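Local coordinates for putative secreted protein (Streptomyces coelicolor A3, PDB 2QF9) that is of unknown function but belongs to the DUF305 family of the ferritin clan and is probably secreted, at residues A47-Q50 / A51-G55. Sequence-based numbering, arbitrary orientation.
With EDO (1,2-ethanediol), chain C.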
ATOM      1  N   ALA A  47      -2.765   1.349  -7.268  1.00 10.10           N
ATOM      2  CA  ALA A  47      -1.724   1.072  -6.278  1.00  9.89           C
ATOM      3  C   ALA A  47      -2.253   1.243  -4.846  1.00  9.92           C
ATOM      4  O   ALA A  47      -2.020   0.401  -3.981  1.00  9.26           O
ATOM      5  CB  ALA A  47      -0.497   1.976  -6.502  1.00 10.09           C
ATOM      6  N   GLN A  48      -2.955   2.343  -4.610  1.00  9.77           N
ATOM      7  CA  GLN A  48      -3.460   2.651  -3.269  1.00 10.73           C
ATOM      8  C   GLN A  48      -4.455   1.594  -2.795  1.00 11.18           C
ATOM      9  O   GLN A  48      -4.348   1.087  -1.662  1.00 11.33           O
ATOM     10  CB  GLN A  48      -4.054   4.061  -3.225  1.00 10.89           C
ATOM     11  CG  GLN A  48      -2.975   5.160  -3.284  1.00 12.78           C
ATOM     12  CD  GLN A  48      -2.312   5.372  -1.927  1.00 17.97           C
ATOM     13  OE1 GLN A  48      -2.708   6.255  -1.175  1.00 24.77           O
ATOM     14  NE2 GLN A  48      -1.332   4.546  -1.601  1.00 18.99           N
ATOM     15  N   THR A  49      -5.410   1.257  -3.658  1.00 10.13           N
ATOM     16  CA  THR A  49      -6.456   0.319  -3.297  1.00 11.55           C
ATOM     17  C   THR A  49      -5.896  -1.081  -3.118  1.00 11.00           C
ATOM     18  O   THR A  49      -6.170  -1.739  -2.113  1.00 11.12           O
ATOM     19  CB  THR A  49      -7.602   0.337  -4.339  1.00 12.17           C
ATOM     20  OG1 THR A  49      -8.200   1.635  -4.308  1.00 14.12           O
ATOM     21  CG2 THR A  49      -8.680  -0.734  -4.034  1.00 13.48           C
ATOM     22  N   GLN A  50      -5.085  -1.523  -4.065  1.00 10.30           N
ATOM     23  CA  GLN A  50      -4.589  -2.897  -4.040  1.00 10.18           C
ATOM     24  C   GLN A  50      -3.534  -3.122  -2.942  1.00 10.14           C
ATOM     25  O   GLN A  50      -3.553  -4.156  -2.281  1.00 10.12           O
ATOM     26  CB  GLN A  50      -4.139  -3.366  -5.427  1.00 11.18           C
ATOM     27  CG  GLN A  50      -5.362  -3.469  -6.391  1.00 11.66           C
ATOM     28  CD  GLN A  50      -5.184  -4.457  -7.531  1.00 13.55           C
ATOM     29  OE1 GLN A  50      -4.360  -5.353  -7.469  1.00 13.22           O
ATOM     30  NE2 GLN A  50      -5.980  -4.298  -8.570  1.00 11.54           N
ATOM     31  N   ALA A  51      -2.681  -2.132  -2.684  1.00  9.98           N
ATOM     32  CA  ALA A  51      -1.755  -2.250  -1.559  1.00 10.04           C
ATOM     33  C   ALA A  51      -2.538  -2.329  -0.257  1.00 10.00           C
ATOM     34  O   ALA A  51      -2.178  -3.086   0.644  1.00 10.31           O
ATOM     35  CB  ALA A  51      -0.782  -1.058  -1.515  1.00  9.74           C
ATOM     36  N   ASN A  52      -3.596  -1.525  -0.148  1.00 10.16           N
ATOM     37  CA  ASN A  52      -4.392  -1.500   1.086  1.00 10.43           C
ATOM     38  C   ASN A  52      -5.075  -2.855   1.291  1.00 10.05           C
ATOM     39  O   ASN A  52      -4.992  -3.467   2.379  1.00  8.75           O
ATOM     40  CB  ASN A  52      -5.431  -0.383   1.056  1.00 11.09           C
ATOM     41  CG  ASN A  52      -6.199  -0.283   2.356  1.00 12.24           C
ATOM     42  OD1 ASN A  52      -5.608  -0.076   3.426  1.00 16.06           O
ATOM     43  ND2 ASN A  52      -7.506  -0.442   2.281  1.00 15.59           N
ATOM     44  N   GLN A  53      -5.730  -3.351   0.238  1.00  9.56           N
ATOM     45  CA  GLN A  53      -6.385  -4.661   0.313  1.00 10.17           C
ATOM     46  C   GLN A  53      -5.388  -5.804   0.575  1.00 10.64           C
ATOM     47  O   GLN A  53      -5.696  -6.754   1.318  1.00 10.37           O
ATOM     48  CB  GLN A  53      -7.188  -4.928  -0.952  1.00 10.82           C
ATOM     49  CG  GLN A  53      -8.337  -3.950  -1.146  1.00 11.77           C
ATOM     50  CD  GLN A  53      -9.079  -4.164  -2.453  1.00 14.65           C
ATOM     51  OE1 GLN A  53      -8.611  -4.881  -3.333  1.00 15.69           O
ATOM     52  NE2 GLN A  53     -10.241  -3.527  -2.589  1.00 14.63           N
ATOM     53  N   ARG A  54      -4.202  -5.716  -0.037  1.00 10.74           N
ATOM     54  CA  ARG A  54      -3.150  -6.670   0.266  1.00 10.50           C
ATOM     55  C   ARG A  54      -2.804  -6.668   1.763  1.00 11.05           C
ATOM     56  O   ARG A  54      -2.714  -7.744   2.373  1.00 10.59           O
ATOM     57  CB  ARG A  54      -1.916  -6.414  -0.594  1.00 10.84           C
ATOM     58  CG  ARG A  54      -0.794  -7.374  -0.305  1.00 10.68           C
ATOM     59  CD  ARG A  54       0.328  -7.226  -1.313  1.00 12.42           C
ATOM     60  NE  ARG A  54       1.462  -8.093  -0.979  1.00 12.73           N
ATOM     61  CZ  ARG A  54       2.464  -7.727  -0.186  1.00 15.36           C
ATOM     62  NH1 ARG A  54       2.458  -6.536   0.415  1.00 14.64           N
ATOM     63  NH2 ARG A  54       3.465  -8.568   0.035  1.00 13.67           N
ATOM     64  N   GLY A  55      -2.613  -5.476   2.345  1.00  9.95           N
ATOM     65  CA  GLY A  55      -2.383  -5.360   3.792  1.00 10.81           C
ATOM     66  C   GLY A  55      -3.511  -5.975   4.618  1.00 10.85           C
ATOM     67  O   GLY A  55      -3.246  -6.651   5.612  1.00 10.22           O
TER
HETATM   68  C1  EDO C   1       2.000   2.303  -1.513  1.00 19.37           C
HETATM   69  O1  EDO C   1       3.046   1.854  -2.362  1.00 15.86           O
HETATM   70  C2  EDO C   1       0.675   1.977  -2.189  1.00 18.43           C
HETATM   71  O2  EDO C   1       0.291   3.073  -3.003  1.00 15.94           O
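A47 to Q50 and A51 to G55 are consecutive turns of one alpha-helix, spanning residues 37-63, and regular i to i+4 backbone bonds join them. A51 N donates to A47 O at 2.9 Å, and N52 N reaches Q48 O at 3.1 Å. The bond from Q53 N to T49 O, 2.9 Å long, is nearly straight at 170°. R54 N bonds Q50 O at 2.8 Å, the last of the four across the two segments.

One turn apart, T49 and Q53 lie side by side and point the same way. The methyl CG2 of T49 lies over the face of the Q53 amide, 3.5 Å from NE2. With chi1 at -64°, T49 CG2 stands anti to its own nitrogen and OG1 lies beside it, bonded to D45 O in the preceding turn. Q53 runs extended beyond CG, and its CG lies 3.2 Å from T49 O. Its OE1 accepts a hydrogen bond from H20 NE2 on helix 8-31. Without this amide, as with an alanine here, H20 NE2 would probably be left without the OE1 bond and the T49 methyl without its contact to NE2.

Q48 serves a different face. Its chain bends at chi2 (-79°), bringing NE2 to 2.6 Å from O2 of a 1,2-ethanediol, probably from the crystallisation liquor. A51 CB meets C2 of the same molecule at 3.4 Å. Q48 OE1 is bonded to Q21 NE2 of the second subunit. The diol also bonds Y28 OH from both subunits and Q48 NE2 of the second, so it sits at the dimer interface.

The polar side chains thus divide their work: Q53 ties this helix to helix 8-31, whereas both ends of the Q48 amide are engaged at the subunit boundary, which probably fixes its rotation.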